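Putative integron gene cassette protein (Uncultured bacterium, PDB 3FUY) is of unknown function, a product of a mobile integron gene cassette that folds as an alpha/beta protein and assembles as a trimer in the crystal. Local coordinates at residues B[48-53]-B[97-102]; B[103-108]-B[147-152]; B[35-40]-B[64-69]; B[27-32]-B[55-60]. One frame throughout, in Å; residues are numbered along the deposited sequence.

Interaction 1: residues B[48-53]-B[97-102]; sequences LRIGRT and VDIDDK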
loop_
_atom_site.group_PDB
_atom_site.type_symbol
_atom_site.label_atom_id
_atom_site.label_comp_id
_atom_site.label_asym_id
_atom_site.label_seq_id
_atom_site.Cartn_x
_atom_site.Cartn_y
_atom_site.Cartn_z
ATOM N N LEU B 48 -7.937 -7.958 3.435
ATOM C CA LEU B 48 -9.033 -7.557 4.292
ATOM C C LEU B 48 -9.963 -6.579 3.560
ATOM O O LEU B 48 -9.523 -5.554 3.020
ATOM C CB LEU B 48 -8.502 -6.931 5.572
ATOM C CG LEU B 48 -9.556 -6.315 6.487
ATOM C CD1 LEU B 48 -10.543 -7.393 6.970
ATOM C CD2 LEU B 48 -8.861 -5.643 7.655
ATOM N N ARG B 49 -11.250 -6.916 3.528
ATOM C CA ARG B 49 -12.257 -6.057 2.900
ATOM C C ARG B 49 -13.386 -5.741 3.865
ATOM O O ARG B 49 -13.931 -6.643 4.499
ATOM C CB ARG B 49 -12.865 -6.752 1.688
ATOM C CG ARG B 49 -12.078 -6.592 0.425
ATOM C CD ARG B 49 -12.734 -7.335 -0.738
ATOM N NE ARG B 49 -12.020 -7.044 -1.982
ATOM C CZ ARG B 49 -12.547 -6.394 -3.014
ATOM N NH1 ARG B 49 -13.817 -5.987 -2.970
ATOM N NH2 ARG B 49 -11.808 -6.165 -4.095
ATOM N N ILE B 50 -13.737 -4.466 3.978
ATOM C CA ILE B 50 -14.942 -4.099 4.690
ATOM C C ILE B 50 -16.030 -3.927 3.619
ATOM O O ILE B 50 -16.417 -2.816 3.271
ATOM C CB ILE B 50 -14.749 -2.819 5.508
ATOM C CG1 ILE B 50 -13.377 -2.808 6.217
ATOM C CG2 ILE B 50 -15.891 -2.646 6.491
ATOM C CD1 ILE B 50 -13.130 -4.012 7.161
ATOM N N GLY B 51 -16.490 -5.053 3.095
ATOM C CA GLY B 51 -17.240 -5.096 1.852
ATOM C C GLY B 51 -18.614 -4.454 1.875
ATOM O O GLY B 51 -18.945 -3.642 1.006
ATOM N N ARG B 52 -19.420 -4.796 2.869
ATOM C CA ARG B 52 -20.820 -4.370 2.847
ATOM C C ARG B 52 -21.000 -2.868 3.063
ATOM O O ARG B 52 -21.725 -2.214 2.313
ATOM C CB ARG B 52 -21.657 -5.152 3.857
ATOM C CG ARG B 52 -23.169 -5.048 3.583
ATOM C CD ARG B 52 -23.971 -6.039 4.424
ATOM N NE ARG B 52 -25.420 -5.794 4.357
ATOM C CZ ARG B 52 -26.294 -6.271 5.241
ATOM N NH1 ARG B 52 -25.871 -7.018 6.252
ATOM N NH2 ARG B 52 -27.592 -5.999 5.117
ATOM N N THR B 53 -20.335 -2.329 4.078
ATOM C CA THR B 53 -20.492 -0.928 4.441
ATOM C C THR B 53 -19.495 0.002 3.761
ATOM O O THR B 53 -19.749 1.206 3.630
ATOM C CB THR B 53 -20.270 -0.741 5.928
ATOM O OG1 THR B 53 -18.945 -1.185 6.249
ATOM C CG2 THR B 53 -21.310 -1.533 6.742
ATOM N N VAL B 97 -10.534 -11.950 4.046
ATOM C CA VAL B 97 -11.537 -11.861 5.094
ATOM C C VAL B 97 -12.379 -10.655 4.735
ATOM O O VAL B 97 -11.888 -9.522 4.717
ATOM C CB VAL B 97 -10.909 -11.645 6.488
ATOM C CG1 VAL B 97 -12.002 -11.391 7.531
ATOM C CG2 VAL B 97 -10.051 -12.830 6.865
ATOM N N ASP B 98 -13.636 -10.911 4.403
ATOM C CA ASP B 98 -14.581 -9.853 4.096
ATOM C C ASP B 98 -15.503 -9.625 5.292
ATOM O O ASP B 98 -16.303 -10.499 5.666
ATOM C CB ASP B 98 -15.375 -10.206 2.835
ATOM C CG ASP B 98 -16.233 -9.057 2.343
ATOM O OD1 ASP B 98 -16.501 -8.138 3.134
ATOM O OD2 ASP B 98 -16.633 -9.072 1.160
ATOM N N ILE B 99 -15.384 -8.447 5.894
ATOM C CA ILE B 99 -16.155 -8.123 7.077
ATOM C C ILE B 99 -17.443 -7.371 6.729
ATOM O O ILE B 99 -17.417 -6.408 5.974
ATOM C CB ILE B 99 -15.334 -7.274 8.070
ATOM C CG1 ILE B 99 -14.156 -8.089 8.617
ATOM C CG2 ILE B 99 -16.229 -6.757 9.210
ATOM C CD1 ILE B 99 -13.400 -7.387 9.696
ATOM N N ASP B 100 -18.560 -7.832 7.292
ATOM C CA ASP B 100 -19.842 -7.131 7.238
ATOM C C ASP B 100 -20.127 -6.550 8.607
ATOM O O ASP B 100 -20.521 -7.271 9.527
ATOM C CB ASP B 100 -20.952 -8.120 6.864
ATOM C CG ASP B 100 -22.360 -7.532 6.995
ATOM O OD1 ASP B 100 -22.546 -6.407 7.511
ATOM O OD2 ASP B 100 -23.301 -8.230 6.576
ATOM N N ASP B 101 -19.932 -5.248 8.748
ATOM C CA ASP B 101 -20.176 -4.576 10.018
ATOM C C ASP B 101 -21.378 -3.623 9.963
ATOM O O ASP B 101 -21.428 -2.629 10.686
ATOM C CB ASP B 101 -18.919 -3.836 10.498
ATOM C CG ASP B 101 -18.383 -2.836 9.476
ATOM O OD1 ASP B 101 -18.832 -2.839 8.299
ATOM O OD2 ASP B 101 -17.477 -2.055 9.858
ATOM N N LYS B 102 -22.349 -3.932 9.111
ATOM C CA LYS B 102 -23.485 -3.026 8.946
ATOM C C LYS B 102 -24.410 -3.053 10.158
ATOM O O LYS B 102 -24.511 -2.063 10.887
ATOM C CB LYS B 102 -24.243 -3.316 7.656
ATOM C CG LYS B 102 -25.398 -2.350 7.400
ATOM C CD LYS B 102 -25.946 -2.534 5.993
ATOM C CE LYS B 102 -26.899 -1.410 5.627
ATOM N NZ LYS B 102 -27.339 -1.535 4.214
HETATM O O HOH W 1 -19.130 -7.705 3.624
HETATM O O HOH W 2 -18.991 -4.277 5.792
#
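The Arg52 guanidinium carries Lys102 CD over one face, offset toward the rim, and the Asp100 carboxylate at its edge. The two planar groups stand 82° apart, and Arg52 NH1 reaches the syn lone pair of Asp100 OD2 at 2.9 Å, in a salt bridge. The bridge lies just beyond the last paired residues of parallel strands 44-49 and 91-100, neighbours in the mixed sheet. Here Arg49 N donates to Val97 O (2.9 Å) and Ile99 N to Arg49 O (2.7 Å), after which the two backbones draw apart. Asp98, with CG anti to its N (chi1 -172°), swings OD1 across to Gly51 N at 3.1 Å, 30° out of the carboxylate plane. Asp100 OD1 meanwhile accepts from Lys102 N, an Asx turn that fixes the carboxylate gripped by Arg52. Beneath the strands, Leu48 CD1 meets Ile99 CD1 at 3.9 Å, and Ile50 lies alongside Ile99, both facing helix 59-79. Where the backbones have separated, one water bridges Thr53 N, Ile99 O and Asp101 N. Beside it the Thr53 hydroxyl, which also accepts from Phe55 N, gives its hydrogen to the syn lone pair of Asp101 OD1, with OG1 and OD1 2.6 Å apart.

Interaction 2: residues B[103-108]-B[147-152]; sequences HTYNAM and HSCVTQ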
loop_
_atom_site.group_PDB
_atom_site.type_symbol
_atom_site.label_atom_id
_atom_site.label_comp_id
_atom_site.label_asym_id
_atom_site.label_seq_id
_atom_site.Cartn_x
_atom_site.Cartn_y
_atom_site.Cartn_z
ATOM N N HIS B 103 -25.065 -4.189 10.389
ATOM C CA HIS B 103 -25.942 -4.326 11.553
ATOM C C HIS B 103 -25.274 -5.084 12.692
ATOM O O HIS B 103 -25.159 -4.566 13.796
ATOM C CB HIS B 103 -27.277 -4.967 11.167
ATOM C CG HIS B 103 -27.999 -4.227 10.087
ATOM N ND1 HIS B 103 -28.350 -2.899 10.204
ATOM C CD2 HIS B 103 -28.431 -4.627 8.868
ATOM C CE1 HIS B 103 -28.965 -2.512 9.102
ATOM N NE2 HIS B 103 -29.030 -3.542 8.277
ATOM N N THR B 104 -24.841 -6.311 12.429
ATOM C CA THR B 104 -24.028 -7.035 13.397
ATOM C C THR B 104 -22.642 -7.260 12.813
ATOM O O THR B 104 -22.399 -6.990 11.633
ATOM C CB THR B 104 -24.603 -8.403 13.704
ATOM O OG1 THR B 104 -24.904 -9.061 12.466
ATOM C CG2 THR B 104 -25.865 -8.273 14.552
ATOM N N TYR B 105 -21.751 -7.778 13.644
ATOM C CA TYR B 105 -20.376 -8.038 13.238
ATOM C C TYR B 105 -20.223 -9.450 12.663
ATOM O O TYR B 105 -20.292 -10.441 13.384
ATOM C CB TYR B 105 -19.452 -7.809 14.434
ATOM C CG TYR B 105 -18.010 -7.491 14.105
ATOM C CD1 TYR B 105 -17.677 -6.486 13.192
ATOM C CD2 TYR B 105 -16.986 -8.172 14.732
ATOM C CE1 TYR B 105 -16.345 -6.180 12.913
ATOM C CE2 TYR B 105 -15.659 -7.875 14.470
ATOM C CZ TYR B 105 -15.345 -6.884 13.554
ATOM O OH TYR B 105 -14.020 -6.612 13.302
ATOM N N ASN B 106 -20.043 -9.521 11.352
ATOM C CA ASN B 106 -19.880 -10.776 10.638
ATOM C C ASN B 106 -18.641 -10.779 9.739
ATOM O O ASN B 106 -18.164 -9.717 9.302
ATOM C CB ASN B 106 -21.111 -11.041 9.779
ATOM C CG ASN B 106 -22.395 -10.795 10.536
ATOM O OD1 ASN B 106 -22.858 -9.657 10.651
ATOM N ND2 ASN B 106 -22.950 -11.852 11.098
ATOM N N ALA B 107 -18.125 -11.973 9.463
ATOM C CA ALA B 107 -17.039 -12.107 8.507
ATOM C C ALA B 107 -17.215 -13.311 7.599
ATOM O O ALA B 107 -17.676 -14.378 8.023
ATOM C CB ALA B 107 -15.669 -12.169 9.226
HETATM N N MSE B 108 -16.828 -13.130 6.343
HETATM C CA MSE B 108 -16.745 -14.231 5.401
HETATM C C MSE B 108 -15.268 -14.488 5.063
HETATM O O MSE B 108 -14.583 -13.618 4.517
HETATM C CB MSE B 108 -17.549 -13.896 4.132
HETATM C CG MSE B 108 -17.459 -14.952 3.046
HETATM SE SE MSE B 108 -18.349 -16.631 3.508
HETATM C CE MSE B 108 -20.213 -16.013 3.504
ATOM N N HIS B 147 -13.919 -11.812 19.064
ATOM C CA HIS B 147 -14.175 -10.441 18.609
ATOM C C HIS B 147 -15.670 -10.151 18.498
ATOM O O HIS B 147 -16.062 -9.159 17.892
ATOM C CB HIS B 147 -13.491 -10.173 17.255
ATOM C CG HIS B 147 -11.998 -10.043 17.343
ATOM N ND1 HIS B 147 -11.144 -11.114 17.183
ATOM C CD2 HIS B 147 -11.206 -8.966 17.567
ATOM C CE1 HIS B 147 -9.892 -10.708 17.313
ATOM N NE2 HIS B 147 -9.901 -9.407 17.547
ATOM N N SER B 148 -16.503 -11.014 19.077
ATOM C CA SER B 148 -17.956 -10.934 18.894
ATOM C C SER B 148 -18.327 -10.951 17.417
ATOM O O SER B 148 -19.301 -10.328 17.012
ATOM C CB SER B 148 -18.535 -9.673 19.534
ATOM O OG SER B 148 -18.234 -9.628 20.910
ATOM N N CYS B 149 -17.541 -11.654 16.616
ATOM C CA CYS B 149 -17.811 -11.763 15.196
ATOM C C CYS B 149 -18.353 -13.158 14.895
ATOM O O CYS B 149 -17.859 -14.149 15.438
ATOM C CB CYS B 149 -16.528 -11.526 14.393
ATOM S SG CYS B 149 -16.752 -11.732 12.612
ATOM N N VAL B 150 -19.363 -13.232 14.037
ATOM C CA VAL B 150 -19.903 -14.523 13.611
ATOM C C VAL B 150 -19.330 -14.818 12.239
ATOM O O VAL B 150 -19.465 -14.010 11.332
ATOM C CB VAL B 150 -21.436 -14.506 13.502
ATOM C CG1 VAL B 150 -21.929 -15.810 12.901
ATOM C CG2 VAL B 150 -22.070 -14.255 14.871
ATOM N N THR B 151 -18.714 -15.985 12.090
ATOM C CA THR B 151 -17.908 -16.278 10.913
ATOM C C THR B 151 -18.535 -17.337 10.006
ATOM O O THR B 151 -19.142 -18.294 10.474
ATOM C CB THR B 151 -16.473 -16.709 11.346
ATOM O OG1 THR B 151 -15.883 -15.672 12.136
ATOM C CG2 THR B 151 -15.578 -16.992 10.150
ATOM N N GLN B 152 -18.406 -17.143 8.700
ATOM C CA GLN B 152 -18.709 -18.185 7.730
ATOM C C GLN B 152 -17.516 -18.295 6.801
ATOM O O GLN B 152 -16.675 -17.383 6.746
ATOM C CB GLN B 152 -19.948 -17.814 6.909
ATOM C CG GLN B 152 -21.187 -17.497 7.736
ATOM C CD GLN B 152 -21.714 -18.684 8.517
ATOM O OE1 GLN B 152 -21.514 -19.845 8.140
ATOM N NE2 GLN B 152 -22.406 -18.401 9.614
HETATM O O HOH W 3 -21.778 -10.605 15.749
#
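The beta-alpha-beta unit made of strand 106-116, helix 121-138 and strand 150-160 begins its parallel pairing here, at the edge of the sheet within the chain. Val150 N donates to Tyr105 O (3.0 Å), Ala107 N to Val150 O (3.1 Å) and Gln152 N to Ala107 O (2.9 Å), and the short paired segments 106-108 and 150-152 are inclined at 17°. Just ahead of the paired residues, a water donates to both Tyr105 O and Ser148 O and so bridges the two segments. Tyr105 does most of the side-chain work. With CG swung away from its N (chi1 -157°), the ring reaches toward the loop before strand 150-160, where Tyr105 CD2 meets Cys149 CB at 3.4 Å and Ser148 O lies at the ring edge. Cys149 SG stands obliquely to the Tyr105 ring, 4.7 Å from its centroid, and also touches Ala107 CB at 3.6 Å. On the face with Asn106 and Val150, the bent selenomethionine Met108 brings CE to Gln152 CB. Tyr105 OH bonds to Asp61 on helix 59-79, and a serine in its place would probably leave that carboxylate without this partner and open a gap beside Cys149. The contact thus combines a main-chain grip with a sulfur-aromatic patch, whose one phenol ties the apolar ring to the charged start of the helix.

Interaction 3: residues B[35-40]-B[64-69]; sequences VTIRDF and LCLDKM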
loop_
_atom_site.group_PDB
_atom_site.type_symbol
_atom_site.label_atom_id
_atom_site.label_comp_id
_atom_site.label_asym_id
_atom_site.label_seq_id
_atom_site.Cartn_x
_atom_site.Cartn_y
_atom_site.Cartn_z
ATOM N N VAL B 35 -7.520 -3.650 2.517
ATOM C CA VAL B 35 -6.234 -3.726 3.211
ATOM C C VAL B 35 -5.486 -4.997 2.833
ATOM O O VAL B 35 -6.059 -6.080 2.810
ATOM C CB VAL B 35 -6.438 -3.677 4.743
ATOM C CG1 VAL B 35 -5.133 -3.995 5.485
ATOM C CG2 VAL B 35 -6.998 -2.308 5.165
ATOM N N THR B 36 -4.204 -4.867 2.521
ATOM C CA THR B 36 -3.391 -6.053 2.298
ATOM C C THR B 36 -2.589 -6.363 3.560
ATOM O O THR B 36 -2.005 -5.476 4.188
ATOM C CB THR B 36 -2.435 -5.893 1.098
ATOM O OG1 THR B 36 -1.524 -4.816 1.349
ATOM C CG2 THR B 36 -3.213 -5.600 -0.175
ATOM N N ILE B 37 -2.562 -7.635 3.928
ATOM C CA ILE B 37 -1.846 -8.059 5.127
ATOM C C ILE B 37 -0.910 -9.207 4.777
ATOM O O ILE B 37 -1.341 -10.305 4.428
ATOM C CB ILE B 37 -2.823 -8.481 6.235
ATOM C CG1 ILE B 37 -3.747 -7.329 6.589
ATOM C CG2 ILE B 37 -2.073 -8.905 7.490
ATOM C CD1 ILE B 37 -4.906 -7.771 7.547
ATOM N N ARG B 38 0.380 -8.925 4.830
ATOM C CA ARG B 38 1.391 -9.906 4.503
ATOM C C ARG B 38 2.046 -10.310 5.821
ATOM O O ARG B 38 2.661 -9.471 6.473
ATOM C CB ARG B 38 2.441 -9.240 3.595
ATOM C CG ARG B 38 3.725 -10.026 3.438
ATOM C CD ARG B 38 3.455 -11.334 2.789
ATOM N NE ARG B 38 4.651 -11.998 2.259
ATOM C CZ ARG B 38 4.808 -13.317 2.262
ATOM N NH1 ARG B 38 3.883 -14.088 2.841
ATOM N NH2 ARG B 38 5.880 -13.870 1.707
ATOM N N ASP B 39 1.927 -11.580 6.201
ATOM C CA ASP B 39 2.573 -12.106 7.417
ATOM C C ASP B 39 3.843 -12.846 7.006
ATOM O O ASP B 39 3.781 -13.972 6.527
ATOM C CB ASP B 39 1.622 -13.072 8.169
ATOM C CG ASP B 39 2.226 -13.603 9.492
ATOM O OD1 ASP B 39 3.470 -13.651 9.641
ATOM O OD2 ASP B 39 1.449 -13.984 10.392
ATOM N N PHE B 40 4.996 -12.213 7.170
ATOM C CA PHE B 40 6.252 -12.837 6.741
ATOM C C PHE B 40 6.575 -14.093 7.538
ATOM O O PHE B 40 6.912 -15.123 6.953
ATOM C CB PHE B 40 7.418 -11.857 6.888
ATOM C CG PHE B 40 7.412 -10.745 5.867
ATOM C CD1 PHE B 40 7.782 -10.992 4.545
ATOM C CD2 PHE B 40 7.067 -9.459 6.231
ATOM C CE1 PHE B 40 7.820 -9.969 3.601
ATOM C CE2 PHE B 40 7.086 -8.420 5.292
ATOM C CZ PHE B 40 7.469 -8.683 3.965
ATOM N N LEU B 64 -8.991 -9.099 13.893
ATOM C CA LEU B 64 -9.918 -10.166 13.511
ATOM C C LEU B 64 -9.327 -10.928 12.337
ATOM O O LEU B 64 -9.237 -12.158 12.344
ATOM C CB LEU B 64 -11.283 -9.577 13.125
ATOM C CG LEU B 64 -12.394 -10.585 12.796
ATOM C CD1 LEU B 64 -13.733 -9.930 13.038
ATOM C CD2 LEU B 64 -12.309 -11.060 11.364
ATOM N N CYS B 65 -8.885 -10.184 11.333
ATOM C CA CYS B 65 -8.265 -10.821 10.181
ATOM C C CYS B 65 -7.052 -11.671 10.594
ATOM O O CYS B 65 -6.910 -12.818 10.160
ATOM C CB CYS B 65 -7.902 -9.784 9.112
ATOM S SG CYS B 65 -7.357 -10.521 7.569
ATOM N N LEU B 66 -6.193 -11.127 11.456
ATOM C CA LEU B 66 -5.053 -11.907 11.942
ATOM C C LEU B 66 -5.494 -13.190 12.663
ATOM O O LEU B 66 -4.865 -14.239 12.514
ATOM C CB LEU B 66 -4.147 -11.061 12.844
ATOM C CG LEU B 66 -3.394 -9.929 12.124
ATOM C CD1 LEU B 66 -2.650 -9.038 13.119
ATOM C CD2 LEU B 66 -2.440 -10.495 11.090
ATOM N N ASP B 67 -6.565 -13.114 13.450
ATOM C CA ASP B 67 -7.047 -14.310 14.134
ATOM C C ASP B 67 -7.548 -15.381 13.156
ATOM O O ASP B 67 -7.290 -16.571 13.354
ATOM C CB ASP B 67 -8.125 -13.968 15.168
ATOM C CG ASP B 67 -7.537 -13.454 16.484
ATOM O OD1 ASP B 67 -6.304 -13.505 16.665
ATOM O OD2 ASP B 67 -8.321 -13.005 17.349
ATOM N N LYS B 68 -8.263 -14.968 12.105
ATOM C CA LYS B 68 -8.717 -15.927 11.100
ATOM C C LYS B 68 -7.533 -16.487 10.285
ATOM O O LYS B 68 -7.524 -17.658 9.909
ATOM C CB LYS B 68 -9.781 -15.308 10.168
ATOM C CG LYS B 68 -11.022 -14.761 10.879
ATOM C CD LYS B 68 -11.639 -15.796 11.812
ATOM C CE LYS B 68 -12.648 -15.136 12.767
ATOM N NZ LYS B 68 -13.385 -16.131 13.598
HETATM N N MSE B 69 -6.531 -15.654 10.011
HETATM C CA MSE B 69 -5.308 -16.155 9.365
HETATM C C MSE B 69 -4.687 -17.243 10.226
HETATM O O MSE B 69 -4.238 -18.266 9.724
HETATM C CB MSE B 69 -4.296 -15.024 9.129
HETATM C CG MSE B 69 -4.841 -13.992 8.158
HETATM SE SE MSE B 69 -3.714 -12.412 7.993
HETATM C CE MSE B 69 -2.249 -13.166 6.946
#
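Ile37 points from strand 34-39 toward helix 59-79 and spreads its two branches over three of the helix side chains. Ile37 CD1 touches Cys65 SG at 3.7 Å, while Ile37 CG2 meets Leu66 CD2 at 4.0 Å and the selenium of the selenomethionine Met69 at 3.9 Å. The division follows from the first torsion: CG1 lies anti to the carbonyl carbon (chi1 -59°) and the chain then extends to CD1, which carries that methyl to Cys65, whereas CG2 is left to meet Leu66 and Met69. Cys65 and Met69 are one turn apart, joined by the backbone bond from Met69 N to Cys65 O, and the Leu66 side chain crosses that of Ile37 obliquely. Met69 bends at its last torsion (chi3 74°), which brings CE to Ile37 O and to within 4.1 Å of Asp39 CB. Asp39 therefore offers the helix its methylene, while its carboxylate is taken up by Asn42 in the turn that follows.

This is a helix lying across one face of the sheet, the strand and helix axes 10.6 Å apart at closest approach and inclined at 44°. Val97 and Ile94 on strand 91-100 pack against the same helix. On the reverse face of the strand, Thr36 and Arg38 bond to a third subunit. Cutting Ile37 back to an alanine is likely to open a gap facing Cys65, Leu66 and Met69 and let the selenomethionine end shift. No hydrogen bond crosses between the segments: methyl, sulfur and selenium surfaces meet, and the contact probably rests on close fit and burial.

Interaction 4: residues B[27-32]-B[55-60]; sequences TSFLSP and FPADKG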
loop_
_atom_site.group_PDB
_atom_site.type_symbol
_atom_site.label_atom_id
_atom_site.label_comp_id
_atom_site.label_asym_id
_atom_site.label_seq_id
_atom_site.Cartn_x
_atom_site.Cartn_y
_atom_site.Cartn_z
ATOM N N THR B 27 1.163 -4.273 6.806
ATOM C CA THR B 27 -0.224 -3.934 6.497
ATOM C C THR B 27 -0.249 -2.672 5.651
ATOM O O THR B 27 0.502 -1.729 5.933
ATOM C CB THR B 27 -1.017 -3.669 7.792
ATOM O OG1 THR B 27 -1.078 -4.881 8.553
ATOM C CG2 THR B 27 -2.440 -3.220 7.471
ATOM N N SER B 28 -1.107 -2.647 4.630
ATOM C CA SER B 28 -1.191 -1.483 3.743
ATOM C C SER B 28 -2.637 -1.177 3.377
ATOM O O SER B 28 -3.399 -2.079 3.063
ATOM C CB SER B 28 -0.383 -1.712 2.451
ATOM O OG SER B 28 0.950 -2.113 2.736
ATOM N N PHE B 29 -3.015 0.094 3.405
ATOM C CA PHE B 29 -4.365 0.467 2.974
ATOM C C PHE B 29 -4.361 0.857 1.509
ATOM O O PHE B 29 -3.763 1.870 1.142
ATOM C CB PHE B 29 -4.896 1.637 3.798
ATOM C CG PHE B 29 -5.311 1.265 5.182
ATOM C CD1 PHE B 29 -6.659 1.206 5.524
ATOM C CD2 PHE B 29 -4.356 0.973 6.153
ATOM C CE1 PHE B 29 -7.053 0.874 6.792
ATOM C CE2 PHE B 29 -4.740 0.633 7.435
ATOM C CZ PHE B 29 -6.101 0.583 7.757
ATOM N N LEU B 30 -5.028 0.066 0.673
ATOM C CA LEU B 30 -5.197 0.434 -0.728
ATOM C C LEU B 30 -6.343 1.432 -0.836
ATOM O O LEU B 30 -6.361 2.297 -1.718
ATOM C CB LEU B 30 -5.466 -0.789 -1.595
ATOM C CG LEU B 30 -4.404 -1.883 -1.507
ATOM C CD1 LEU B 30 -4.786 -3.004 -2.441
ATOM C CD2 LEU B 30 -3.000 -1.351 -1.831
ATOM N N SER B 31 -7.297 1.305 0.080
ATOM C CA SER B 31 -8.323 2.318 0.282
ATOM C C SER B 31 -8.764 2.232 1.748
ATOM O O SER B 31 -8.251 1.403 2.505
ATOM C CB SER B 31 -9.497 2.101 -0.681
ATOM O OG SER B 31 -10.417 1.141 -0.175
ATOM N N PRO B 32 -9.689 3.095 2.172
ATOM C CA PRO B 32 -10.087 2.975 3.581
ATOM C C PRO B 32 -10.590 1.568 3.946
ATOM O O PRO B 32 -10.342 1.107 5.053
ATOM C CB PRO B 32 -11.215 4.004 3.706
ATOM C CG PRO B 32 -10.896 5.034 2.640
ATOM C CD PRO B 32 -10.340 4.237 1.494
ATOM N N PHE B 55 -16.858 0.755 5.200
ATOM C CA PHE B 55 -16.346 1.542 6.310
ATOM C C PHE B 55 -14.831 1.301 6.411
ATOM O O PHE B 55 -14.347 0.249 5.996
ATOM C CB PHE B 55 -17.014 1.166 7.633
ATOM C CG PHE B 55 -18.493 1.514 7.714
ATOM C CD1 PHE B 55 -19.088 2.331 6.778
ATOM C CD2 PHE B 55 -19.258 1.051 8.772
ATOM C CE1 PHE B 55 -20.445 2.657 6.871
ATOM C CE2 PHE B 55 -20.611 1.367 8.875
ATOM C CZ PHE B 55 -21.203 2.171 7.920
ATOM N N PRO B 56 -14.090 2.285 6.939
ATOM C CA PRO B 56 -12.628 2.137 7.056
ATOM C C PRO B 56 -12.278 0.994 8.013
ATOM O O PRO B 56 -12.863 0.898 9.100
ATOM C CB PRO B 56 -12.168 3.472 7.671
ATOM C CG PRO B 56 -13.345 4.381 7.632
ATOM C CD PRO B 56 -14.582 3.538 7.533
ATOM N N ALA B 57 -11.348 0.135 7.612
ATOM C CA ALA B 57 -10.837 -0.888 8.519
ATOM C C ALA B 57 -10.171 -0.295 9.763
ATOM O O ALA B 57 -9.360 0.638 9.672
ATOM C CB ALA B 57 -9.902 -1.821 7.790
ATOM N N ASP B 58 -10.530 -0.820 10.936
ATOM C CA ASP B 58 -9.903 -0.369 12.166
ATOM C C ASP B 58 -8.965 -1.423 12.762
ATOM O O ASP B 58 -8.781 -2.486 12.186
ATOM C CB ASP B 58 -10.935 0.149 13.181
ATOM C CG ASP B 58 -11.886 -0.925 13.665
ATOM O OD1 ASP B 58 -11.576 -2.135 13.539
ATOM O OD2 ASP B 58 -12.954 -0.553 14.180
ATOM N N LYS B 59 -8.338 -1.112 13.891
ATOM C CA LYS B 59 -7.397 -2.055 14.486
ATOM C C LYS B 59 -8.108 -3.376 14.801
ATOM O O LYS B 59 -7.522 -4.453 14.663
ATOM C CB LYS B 59 -6.796 -1.479 15.766
ATOM C CG LYS B 59 -5.381 -1.957 16.034
ATOM C CD LYS B 59 -4.849 -1.466 17.373
ATOM C CE LYS B 59 -5.004 0.024 17.523
ATOM N NZ LYS B 59 -4.404 0.490 18.821
ATOM N N GLY B 60 -9.369 -3.286 15.218
ATOM C CA GLY B 60 -10.151 -4.472 15.550
ATOM C C GLY B 60 -10.372 -5.369 14.346
ATOM O O GLY B 60 -10.148 -6.581 14.405
#
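Phe29 turns the edge of its ring, not a face, to Ala57: CE1 lies 3.7 Å from Ala57 O, near the ring plane, and 4.0 Å from Ala57 CB. Its first torsion sets CG anti to the carbonyl carbon (chi1 -75°), which directs the ring from the end of strand 25-29 toward the loop leading into helix 59-79. Pro32 O also lies in the plane of this ring, at its edge. Two prolines meet beside it through their ring carbons, Pro32 CB and Pro56 CB being 4.1 Å apart. The polar tie between the segments is made by backbone: Ala57 N donates to Pro32 O at 2.9 Å, with the donor tilted 28° from the carbonyl plane. Pro32 O also receives a CA-H...O contact from Pro56 CA at 3.2 Å, and two neighbouring groups thus converge on one acceptor. Ala57 O has a further partner in Arg38 of the second subunit, which also packs on Phe29 and Pro56. The corner after strand 25-29 is in this way joined to the entrance of helix 59-79, where Asp58 is the N-cap and bonds to Asp61 N; Val35 of strand 34-39 lies against Phe29, and Ile50, just past strand 44-49, lies against Ala57.

From the N terminus, the chain runs through strands 25-29, 34-39 and 44-49 to helix 59-79. Interaction 4 closes the first loop, bringing the corner after strand 25-29 back to the helix entrance. Interaction 3 opens within that loop and closes beyond it, on the helix itself, so the two cross. Interaction 1 starts on strand 44-49 and crosses both, ending on strand 91-100 after the helix. Interaction 2 follows in series, closing the loop that holds helix 121-138 by pairing strands 106-116 and 150-160. Backbone bonds connect 1 with 2 and 3, and 3 with 4, while Lys68 to Thr151 links 3 with 2; together they tie the sheet to helix 59-79 and its lead-in loop.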